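Long-range contacts in TRAP dicarboxylate transporter-DctP subunit (Rhodobacter sphaeroides, PDB 4PE3), which probably binds an organic acid or related solute in the periplasm and delivers it to the membrane subunits of a TRAP transporter: residues G129-L138 with M325-L333; F146-L154 with Q267-L278. All coordinates share one frame; numbering follows the deposited sequence.

Contact 1: residues G129-L138 with M325-L333; sequences GGGKELMNEL and MAQKVYDTL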
loop_
_atom_site.group_PDB
_atom_site.type_symbol
_atom_site.label_atom_id
_atom_site.label_comp_id
_atom_site.label_asym_id
_atom_site.label_seq_id
_atom_site.Cartn_x
_atom_site.Cartn_y
_atom_site.Cartn_z
ATOM N N GLY A 129 -5.499 -11.716 10.343
ATOM C CA GLY A 129 -4.274 -12.484 10.309
ATOM C C GLY A 129 -3.143 -11.987 11.183
ATOM O O GLY A 129 -1.990 -12.440 11.040
ATOM N N GLY A 130 -3.459 -11.062 12.084
ATOM C CA GLY A 130 -2.472 -10.553 13.013
ATOM C C GLY A 130 -1.906 -9.182 12.709
ATOM O O GLY A 130 -1.180 -8.622 13.529
ATOM N N GLY A 131 -2.247 -8.600 11.569
ATOM C CA GLY A 131 -1.625 -7.342 11.178
ATOM C C GLY A 131 -2.032 -6.171 12.053
ATOM O O GLY A 131 -1.205 -5.318 12.354
ATOM N N LYS A 132 -3.300 -6.116 12.434
ATOM C CA LYS A 132 -3.756 -5.006 13.257
ATOM C C LYS A 132 -3.087 -5.029 14.630
ATOM O O LYS A 132 -2.789 -3.959 15.197
ATOM C CB LYS A 132 -5.279 -4.982 13.384
ATOM C CG LYS A 132 -5.922 -6.109 14.102
ATOM C CD LYS A 132 -7.437 -5.992 13.949
ATOM C CE LYS A 132 -8.181 -6.860 14.955
ATOM N NZ LYS A 132 -7.887 -8.312 14.827
ATOM N N GLU A 133 -2.865 -6.225 15.173
ATOM C CA GLU A 133 -2.190 -6.337 16.458
ATOM C C GLU A 133 -0.735 -5.891 16.350
ATOM O O GLU A 133 -0.197 -5.239 17.248
ATOM C CB GLU A 133 -2.255 -7.786 16.943
ATOM C CG GLU A 133 -3.661 -8.222 17.355
ATOM C CD GLU A 133 -4.595 -8.566 16.184
ATOM O OE1 GLU A 133 -4.145 -8.718 15.030
ATOM O OE2 GLU A 133 -5.812 -8.671 16.420
ATOM N N LEU A 134 -0.098 -6.235 15.245
ATOM C CA LEU A 134 1.244 -5.767 14.958
ATOM C C LEU A 134 1.251 -4.231 14.898
ATOM O O LEU A 134 2.122 -3.589 15.475
ATOM C CB LEU A 134 1.762 -6.348 13.635
ATOM C CG LEU A 134 2.058 -7.844 13.549
ATOM C CD1 LEU A 134 2.378 -8.207 12.098
ATOM C CD2 LEU A 134 3.202 -8.169 14.456
HETATM N N MSE A 135 0.275 -3.655 14.205
HETATM C CA MSE A 135 0.238 -2.188 14.064
HETATM C C MSE A 135 0.114 -1.508 15.431
HETATM O O MSE A 135 0.825 -0.557 15.733
HETATM C CB MSE A 135 -0.907 -1.758 13.193
HETATM C CG MSE A 135 -0.639 -1.952 11.704
HETATM SE SE MSE A 135 0.925 -0.970 10.997
HETATM C CE MSE A 135 0.300 0.814 11.410
ATOM N N ASN A 136 -0.733 -2.049 16.296
ATOM C CA ASN A 136 -0.831 -1.503 17.626
ATOM C C ASN A 136 0.411 -1.739 18.479
ATOM O O ASN A 136 0.773 -0.879 19.264
ATOM C CB ASN A 136 -2.097 -1.990 18.321
ATOM C CG ASN A 136 -3.313 -1.197 17.863
ATOM O OD1 ASN A 136 -3.325 0.037 17.953
ATOM N ND2 ASN A 136 -4.325 -1.887 17.361
ATOM N N GLU A 137 1.086 -2.879 18.307
ATOM C CA GLU A 137 2.340 -3.090 19.005
ATOM C C GLU A 137 3.367 -2.078 18.538
ATOM O O GLU A 137 4.214 -1.641 19.316
ATOM C CB GLU A 137 2.884 -4.509 18.775
ATOM C CG GLU A 137 4.087 -4.802 19.680
ATOM C CD GLU A 137 4.608 -6.229 19.591
ATOM O OE1 GLU A 137 3.997 -7.045 18.878
ATOM O OE2 GLU A 137 5.638 -6.518 20.249
ATOM N N LEU A 138 3.284 -1.691 17.260
ATOM C CA LEU A 138 4.217 -0.727 16.718
ATOM C C LEU A 138 3.907 0.694 17.143
ATOM O O LEU A 138 4.821 1.466 17.394
ATOM C CB LEU A 138 4.230 -0.799 15.184
ATOM C CG LEU A 138 5.001 -1.984 14.612
ATOM C CD1 LEU A 138 4.772 -2.102 13.117
ATOM C CD2 LEU A 138 6.477 -1.829 14.901
HETATM N N MSE A 325 10.979 -6.205 16.173
HETATM C CA MSE A 325 9.651 -6.039 15.610
HETATM C C MSE A 325 9.598 -6.446 14.135
HETATM O O MSE A 325 8.578 -6.947 13.657
HETATM C CB MSE A 325 9.164 -4.596 15.765
HETATM C CG MSE A 325 8.615 -4.253 17.124
HETATM SE SE MSE A 325 7.265 -5.523 17.712
HETATM C CE MSE A 325 5.894 -5.218 16.447
ATOM N N ALA A 326 10.685 -6.243 13.403
ATOM C CA ALA A 326 10.689 -6.664 12.004
ATOM C C ALA A 326 10.584 -8.182 11.907
ATOM O O ALA A 326 9.866 -8.708 11.053
ATOM C CB ALA A 326 11.932 -6.160 11.280
ATOM N N GLN A 327 11.260 -8.890 12.805
ATOM C CA GLN A 327 11.157 -10.335 12.828
ATOM C C GLN A 327 9.732 -10.784 13.165
ATOM O O GLN A 327 9.213 -11.738 12.575
ATOM C CB GLN A 327 12.133 -10.919 13.844
ATOM C CG GLN A 327 12.088 -12.426 13.916
ATOM C CD GLN A 327 12.672 -13.090 12.695
ATOM O OE1 GLN A 327 13.795 -12.789 12.281
ATOM N NE2 GLN A 327 11.906 -13.994 12.094
ATOM N N LYS A 328 9.082 -10.068 14.076
ATOM C CA LYS A 328 7.706 -10.384 14.420
ATOM C C LYS A 328 6.755 -10.134 13.239
ATOM O O LYS A 328 5.846 -10.916 13.002
ATOM C CB LYS A 328 7.266 -9.564 15.623
ATOM C CG LYS A 328 5.976 -10.042 16.252
ATOM C CD LYS A 328 5.878 -9.580 17.705
ATOM C CE LYS A 328 4.658 -10.147 18.408
ATOM N NZ LYS A 328 4.126 -9.212 19.435
ATOM N N VAL A 329 6.937 -9.020 12.532
ATOM C CA VAL A 329 6.169 -8.779 11.305
ATOM C C VAL A 329 6.402 -9.928 10.308
ATOM O O VAL A 329 5.452 -10.516 9.777
ATOM C CB VAL A 329 6.532 -7.427 10.668
ATOM C CG1 VAL A 329 5.920 -7.332 9.263
ATOM C CG2 VAL A 329 6.077 -6.259 11.563
ATOM N N TYR A 330 7.667 -10.251 10.059
ATOM C CA TYR A 330 8.018 -11.345 9.149
ATOM C C TYR A 330 7.353 -12.651 9.556
ATOM O O TYR A 330 6.756 -13.322 8.726
ATOM C CB TYR A 330 9.530 -11.522 9.098
ATOM C CG TYR A 330 9.970 -12.732 8.317
ATOM C CD1 TYR A 330 10.110 -13.971 8.936
ATOM C CD2 TYR A 330 10.255 -12.657 6.958
ATOM C CE1 TYR A 330 10.524 -15.108 8.221
ATOM C CE2 TYR A 330 10.664 -13.776 6.242
ATOM C CZ TYR A 330 10.795 -14.992 6.877
ATOM O OH TYR A 330 11.222 -16.064 6.152
ATOM N N ASP A 331 7.426 -12.999 10.836
ATOM C CA ASP A 331 6.876 -14.285 11.285
ATOM C C ASP A 331 5.372 -14.323 11.074
ATOM O O ASP A 331 4.821 -15.315 10.598
ATOM C CB ASP A 331 7.161 -14.539 12.760
ATOM C CG ASP A 331 8.617 -14.830 13.039
ATOM O OD1 ASP A 331 9.358 -15.144 12.094
ATOM O OD2 ASP A 331 9.016 -14.733 14.214
ATOM N N THR A 332 4.719 -13.217 11.408
ATOM C CA THR A 332 3.273 -13.145 11.317
ATOM C C THR A 332 2.801 -13.195 9.871
ATOM O O THR A 332 1.833 -13.890 9.554
ATOM C CB THR A 332 2.778 -11.883 12.044
ATOM O OG1 THR A 332 3.193 -11.947 13.412
ATOM C CG2 THR A 332 1.261 -11.755 11.999
ATOM N N LEU A 333 3.508 -12.471 9.001
ATOM C CA LEU A 333 3.203 -12.434 7.576
ATOM C C LEU A 333 3.399 -13.790 6.925
ATOM O O LEU A 333 2.535 -14.267 6.214
ATOM C CB LEU A 333 4.099 -11.398 6.908
ATOM C CG LEU A 333 3.951 -11.329 5.385
ATOM C CD1 LEU A 333 2.547 -10.887 4.988
ATOM C CD2 LEU A 333 4.973 -10.363 4.809
HETATM O O HOH W 1 -0.475 -14.633 10.930
#
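Leu134 overlaps Thr332 and Lys328 with its two methyls: CD1 meets Thr332 CB at 3.7 Å, while CD2 lies against the aliphatic part of Lys328, 3.8 Å from CG. The branched leucine end thus fills the interval between residues one helical turn apart. It belongs to helix 131-139, against which the C-terminal helix 324-339 packs antiparallel; over the short segments the axes make 173° and come within 10.6 Å. Val329 CG2 adds a further apolar surface beside Leu134, and helix 104-110 covers this side with Phe106, Leu108 and Ile109. One turn further along, Leu138 and selenomethionine Met325 lie alongside with their chains running oppositely, Leu138 CD2 to Met325 CE 3.8 Å; the selenomethionine chain, bent at both chi2 and chi3, folds back to bring CE there. At the solvent side Glu137 and Lys328 form a salt bridge whose end atoms are doubtfully placed.

Near the start of helix 131-139 the backbones draw closer. Gly130 takes the N-cap position with positive phi (103°), and a side chain there would run into Thr332 CG2. With Thr332 chi1 at -59°, OG1 lies beside the backbone N and turns back to donate to Lys328 O, which leaves CG2 3.5 Å from Gly129 O. A water donates to both Gly129 O and Thr332 O. Shrinking Thr332 to a glycine would probably leave a gap beside Leu134 CD1 and Lys328 O without its hydroxyl donor. With no direct hydrogen bond between the segments, the pairing depends on apolar fit and that bridging water.

Contact 2: residues F146-L154 with Q267-L278; sequences FIGVSTPGL and QKIFQQTQIDTL
This is a buried strand-on-helix contact in which edge strand 144-150 of the five-stranded mixed sheet, and the loop after it, lie along the long helix 257-291. The strand and helix segments run parallel, 1° apart, and glutamines rather than aliphatic residues make much of the join. Val149 O is gripped by two amides: Gln267 NE2 donates from 2.9 Å, well above the carbonyl plane, and Gln271 NE2 from 2.9 Å on the opposite face, less steeply tilted. The bend of Gln267 at chi2 (-76°) lays its amide over Gly148, Gln267 CD 3.6 Å from Gly148 CA; a side chain there would strike Gln267 OE1. Gln271 OE1 accepts from Lys268 and Gln272 in the carbonyl plane, which helps fix the rotation of its amide, and Glu127 takes a hydrogen bond from its NE2.

Ile147 and Gly148 share Val245 as partner on strand 243-248, a classic beta bulge in the antiparallel pairing. Beyond it, small Ser150 sits beside Phe270, OG 3.6 Å from Phe270 CE2, and a water joins this hydroxyl to Gln274 OE1. Gln274 NE2 instead bonds Asn45. Thr151 forms an ST turn, OG1 accepting from Gly153 N and bonding Pro241 O, while its side chain crosses that of Ile275 at about a right angle. Farther along the loop, Leu278 spreads its methyls over the backbone, CD1 3.4 Å from Thr151 O and CD2 3.4 Å from Pro152 O.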
loop_
_atom_site.group_PDB
_atom_site.type_symbol
_atom_site.label_atom_id
_atom_site.label_comp_id
_atom_site.label_asym_id
_atom_site.label_seq_id
_atom_site.Cartn_x
_atom_site.Cartn_y
_atom_site.Cartn_z
ATOM N N PHE A 146 -4.161 2.231 16.360
ATOM C CA PHE A 146 -4.427 1.890 14.946
ATOM C C PHE A 146 -5.901 1.534 14.822
ATOM O O PHE A 146 -6.377 0.634 15.499
ATOM C CB PHE A 146 -3.541 0.714 14.513
ATOM C CG PHE A 146 -3.832 0.204 13.130
ATOM C CD1 PHE A 146 -3.435 0.920 12.028
ATOM C CD2 PHE A 146 -4.489 -0.997 12.938
ATOM C CE1 PHE A 146 -3.689 0.453 10.752
ATOM C CE2 PHE A 146 -4.733 -1.473 11.655
ATOM C CZ PHE A 146 -4.342 -0.744 10.577
ATOM N N ILE A 147 -6.642 2.295 14.029
ATOM C CA ILE A 147 -8.067 2.042 13.822
ATOM C C ILE A 147 -8.292 1.038 12.688
ATOM O O ILE A 147 -8.980 0.038 12.877
ATOM C CB ILE A 147 -8.830 3.339 13.521
ATOM C CG1 ILE A 147 -8.701 4.291 14.708
ATOM C CG2 ILE A 147 -10.311 3.053 13.238
ATOM C CD1 ILE A 147 -9.056 5.724 14.380
ATOM N N GLY A 148 -7.716 1.301 11.517
ATOM C CA GLY A 148 -7.845 0.374 10.412
ATOM C C GLY A 148 -7.008 0.779 9.222
ATOM O O GLY A 148 -6.367 1.826 9.198
ATOM N N VAL A 149 -7.034 -0.091 8.215
ATOM C CA VAL A 149 -6.135 0.011 7.089
ATOM C C VAL A 149 -6.876 0.458 5.832
ATOM O O VAL A 149 -8.083 0.229 5.670
ATOM C CB VAL A 149 -5.403 -1.359 6.858
ATOM C CG1 VAL A 149 -6.335 -2.383 6.222
ATOM C CG2 VAL A 149 -4.183 -1.157 6.027
ATOM N N SER A 150 -6.141 1.115 4.942
ATOM C CA SER A 150 -6.622 1.402 3.606
ATOM C C SER A 150 -5.439 1.305 2.672
ATOM O O SER A 150 -4.355 0.952 3.086
ATOM C CB SER A 150 -7.226 2.796 3.591
ATOM O OG SER A 150 -6.321 3.756 4.119
ATOM N N THR A 151 -5.651 1.597 1.393
ATOM C CA THR A 151 -4.552 1.616 0.442
ATOM C C THR A 151 -4.836 2.540 -0.751
ATOM O O THR A 151 -5.969 2.664 -1.178
ATOM C CB THR A 151 -4.268 0.175 -0.056
ATOM O OG1 THR A 151 -3.183 0.176 -0.994
ATOM C CG2 THR A 151 -5.490 -0.388 -0.722
ATOM N N PRO A 152 -3.789 3.148 -1.307
ATOM C CA PRO A 152 -3.961 3.833 -2.595
ATOM C C PRO A 152 -3.929 2.858 -3.784
ATOM O O PRO A 152 -4.015 3.297 -4.941
ATOM C CB PRO A 152 -2.754 4.760 -2.657
ATOM C CG PRO A 152 -1.707 4.024 -1.864
ATOM C CD PRO A 152 -2.449 3.373 -0.739
ATOM N N GLY A 153 -3.776 1.563 -3.516
ATOM C CA GLY A 153 -3.973 0.556 -4.549
ATOM C C GLY A 153 -2.806 -0.379 -4.800
ATOM O O GLY A 153 -1.648 -0.028 -4.580
ATOM N N LEU A 154 -3.135 -1.584 -5.240
ATOM C CA LEU A 154 -2.127 -2.502 -5.769
ATOM C C LEU A 154 -1.661 -1.941 -7.104
ATOM O O LEU A 154 -2.494 -1.671 -7.993
ATOM C CB LEU A 154 -2.732 -3.880 -5.949
ATOM C CG LEU A 154 -1.868 -4.915 -6.648
ATOM C CD1 LEU A 154 -0.562 -5.164 -5.908
ATOM C CD2 LEU A 154 -2.678 -6.197 -6.841
ATOM N N GLN A 267 -14.426 3.650 9.241
ATOM C CA GLN A 267 -13.131 3.399 8.615
ATOM C C GLN A 267 -13.237 2.277 7.600
ATOM O O GLN A 267 -12.658 2.368 6.515
ATOM C CB GLN A 267 -12.075 3.079 9.691
ATOM C CG GLN A 267 -10.633 3.167 9.178
ATOM C CD GLN A 267 -10.237 1.982 8.319
ATOM O OE1 GLN A 267 -10.678 0.862 8.541
ATOM N NE2 GLN A 267 -9.420 2.240 7.316
ATOM N N LYS A 268 -13.949 1.212 7.963
ATOM C CA LYS A 268 -14.145 0.066 7.076
ATOM C C LYS A 268 -14.899 0.502 5.819
ATOM O O LYS A 268 -14.597 0.061 4.709
ATOM C CB LYS A 268 -14.923 -1.030 7.798
ATOM C CG LYS A 268 -15.146 -2.293 7.000
ATOM C CD LYS A 268 -13.831 -3.005 6.724
ATOM C CE LYS A 268 -14.057 -4.281 5.953
ATOM N NZ LYS A 268 -12.774 -4.933 5.632
ATOM N N ILE A 269 -15.880 1.379 5.988
ATOM C CA ILE A 269 -16.634 1.877 4.843
ATOM C C ILE A 269 -15.728 2.701 3.926
ATOM O O ILE A 269 -15.748 2.534 2.705
ATOM C CB ILE A 269 -17.855 2.702 5.279
ATOM C CG1 ILE A 269 -18.887 1.801 5.943
ATOM C CG2 ILE A 269 -18.480 3.412 4.076
ATOM C CD1 ILE A 269 -19.933 2.585 6.739
ATOM N N PHE A 270 -14.920 3.583 4.504
ATOM C CA PHE A 270 -13.945 4.335 3.733
ATOM C C PHE A 270 -13.014 3.373 2.977
ATOM O O PHE A 270 -12.796 3.516 1.771
ATOM C CB PHE A 270 -13.152 5.288 4.650
ATOM C CG PHE A 270 -11.763 5.599 4.175
ATOM C CD1 PHE A 270 -11.540 6.228 2.956
ATOM C CD2 PHE A 270 -10.674 5.262 4.948
ATOM C CE1 PHE A 270 -10.267 6.504 2.536
ATOM C CE2 PHE A 270 -9.391 5.533 4.524
ATOM C CZ PHE A 270 -9.179 6.139 3.312
ATOM N N GLN A 271 -12.481 2.389 3.705
ATOM C CA GLN A 271 -11.558 1.433 3.117
ATOM C C GLN A 271 -12.182 0.763 1.892
ATOM O O GLN A 271 -11.557 0.682 0.827
ATOM C CB GLN A 271 -11.180 0.404 4.176
ATOM C CG GLN A 271 -10.416 -0.802 3.675
ATOM C CD GLN A 271 -10.638 -1.984 4.567
ATOM O OE1 GLN A 271 -11.440 -2.849 4.259
ATOM N NE2 GLN A 271 -9.967 -2.000 5.707
ATOM N N GLN A 272 -13.401 0.268 2.040
ATOM C CA GLN A 272 -14.060 -0.467 0.964
ATOM C C GLN A 272 -14.427 0.430 -0.218
ATOM O O GLN A 272 -14.313 0.036 -1.376
ATOM C CB GLN A 272 -15.284 -1.196 1.508
ATOM C CG GLN A 272 -14.918 -2.353 2.440
ATOM C CD GLN A 272 -14.228 -3.473 1.683
ATOM O OE1 GLN A 272 -14.779 -3.997 0.713
ATOM N NE2 GLN A 272 -12.994 -3.803 2.079
ATOM N N THR A 273 -14.866 1.646 0.077
ATOM C CA THR A 273 -15.211 2.593 -0.980
ATOM C C THR A 273 -13.967 2.928 -1.789
ATOM O O THR A 273 -14.023 3.027 -3.026
ATOM C CB THR A 273 -15.818 3.883 -0.396
ATOM O OG1 THR A 273 -16.992 3.540 0.349
ATOM C CG2 THR A 273 -16.161 4.897 -1.495
ATOM N N GLN A 274 -12.849 3.129 -1.109
ATOM C CA GLN A 274 -11.589 3.414 -1.765
ATOM C C GLN A 274 -11.151 2.233 -2.646
ATOM O O GLN A 274 -10.840 2.407 -3.816
ATOM C CB GLN A 274 -10.502 3.763 -0.758
ATOM C CG GLN A 274 -9.124 3.975 -1.370
ATOM C CD GLN A 274 -8.176 4.684 -0.436
ATOM O OE1 GLN A 274 -8.003 4.270 0.698
ATOM N NE2 GLN A 274 -7.544 5.751 -0.916
ATOM N N ILE A 275 -11.154 1.025 -2.098
ATOM C CA ILE A 275 -10.725 -0.129 -2.879
ATOM C C ILE A 275 -11.616 -0.328 -4.093
ATOM O O ILE A 275 -11.121 -0.611 -5.173
ATOM C CB ILE A 275 -10.626 -1.371 -1.993
ATOM C CG1 ILE A 275 -9.335 -1.244 -1.177
ATOM C CG2 ILE A 275 -10.655 -2.650 -2.828
ATOM C CD1 ILE A 275 -9.472 -1.719 0.186
ATOM N N ASP A 276 -12.922 -0.173 -3.928
ATOM C CA ASP A 276 -13.836 -0.398 -5.042
ATOM C C ASP A 276 -13.684 0.704 -6.092
ATOM O O ASP A 276 -13.746 0.440 -7.298
ATOM C CB ASP A 276 -15.282 -0.510 -4.533
ATOM C CG ASP A 276 -15.520 -1.743 -3.671
ATOM O OD1 ASP A 276 -14.656 -2.651 -3.660
ATOM O OD2 ASP A 276 -16.586 -1.802 -3.010
ATOM N N THR A 277 -13.440 1.931 -5.666
ATOM C CA THR A 277 -13.248 3.029 -6.606
ATOM C C THR A 277 -11.975 2.810 -7.431
ATOM O O THR A 277 -11.958 2.963 -8.654
ATOM C CB THR A 277 -13.183 4.385 -5.871
ATOM O OG1 THR A 277 -14.447 4.633 -5.236
ATOM C CG2 THR A 277 -12.890 5.534 -6.808
ATOM N N LEU A 278 -10.901 2.425 -6.768
ATOM C CA LEU A 278 -9.639 2.111 -7.432
ATOM C C LEU A 278 -9.835 0.965 -8.422
ATOM O O LEU A 278 -9.305 0.991 -9.524
ATOM C CB LEU A 278 -8.583 1.724 -6.392
ATOM C CG LEU A 278 -8.069 2.831 -5.470
ATOM C CD1 LEU A 278 -7.340 2.275 -4.286
ATOM C CD2 LEU A 278 -7.153 3.766 -6.247
HETATM O O HOH W 2 -5.614 4.570 1.600
#

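Contact 2 is the buried one, its centre about 10 Å from the centre of the chain, against about 16 Å for contact 1, which is only partly buried. In sequence, both segments of contact 2 fall between those of contact 1, and helix 131-139 is followed, after a short connection, by strand 144-150. The two meet there: Asn136 OD1 probably accepts a hydrogen bond from Phe146 N, and Met135 and Lys132 pack on the Phe146 ring. Their chemistry differs. Between 129-138 and 325-333, aliphatic groups and selenomethionine fill the interface, with a water and a carboxylate-ammonium pair of uncertain placement toward solvent; between 146-154 and 267-278, buried amides satisfy backbone oxygen.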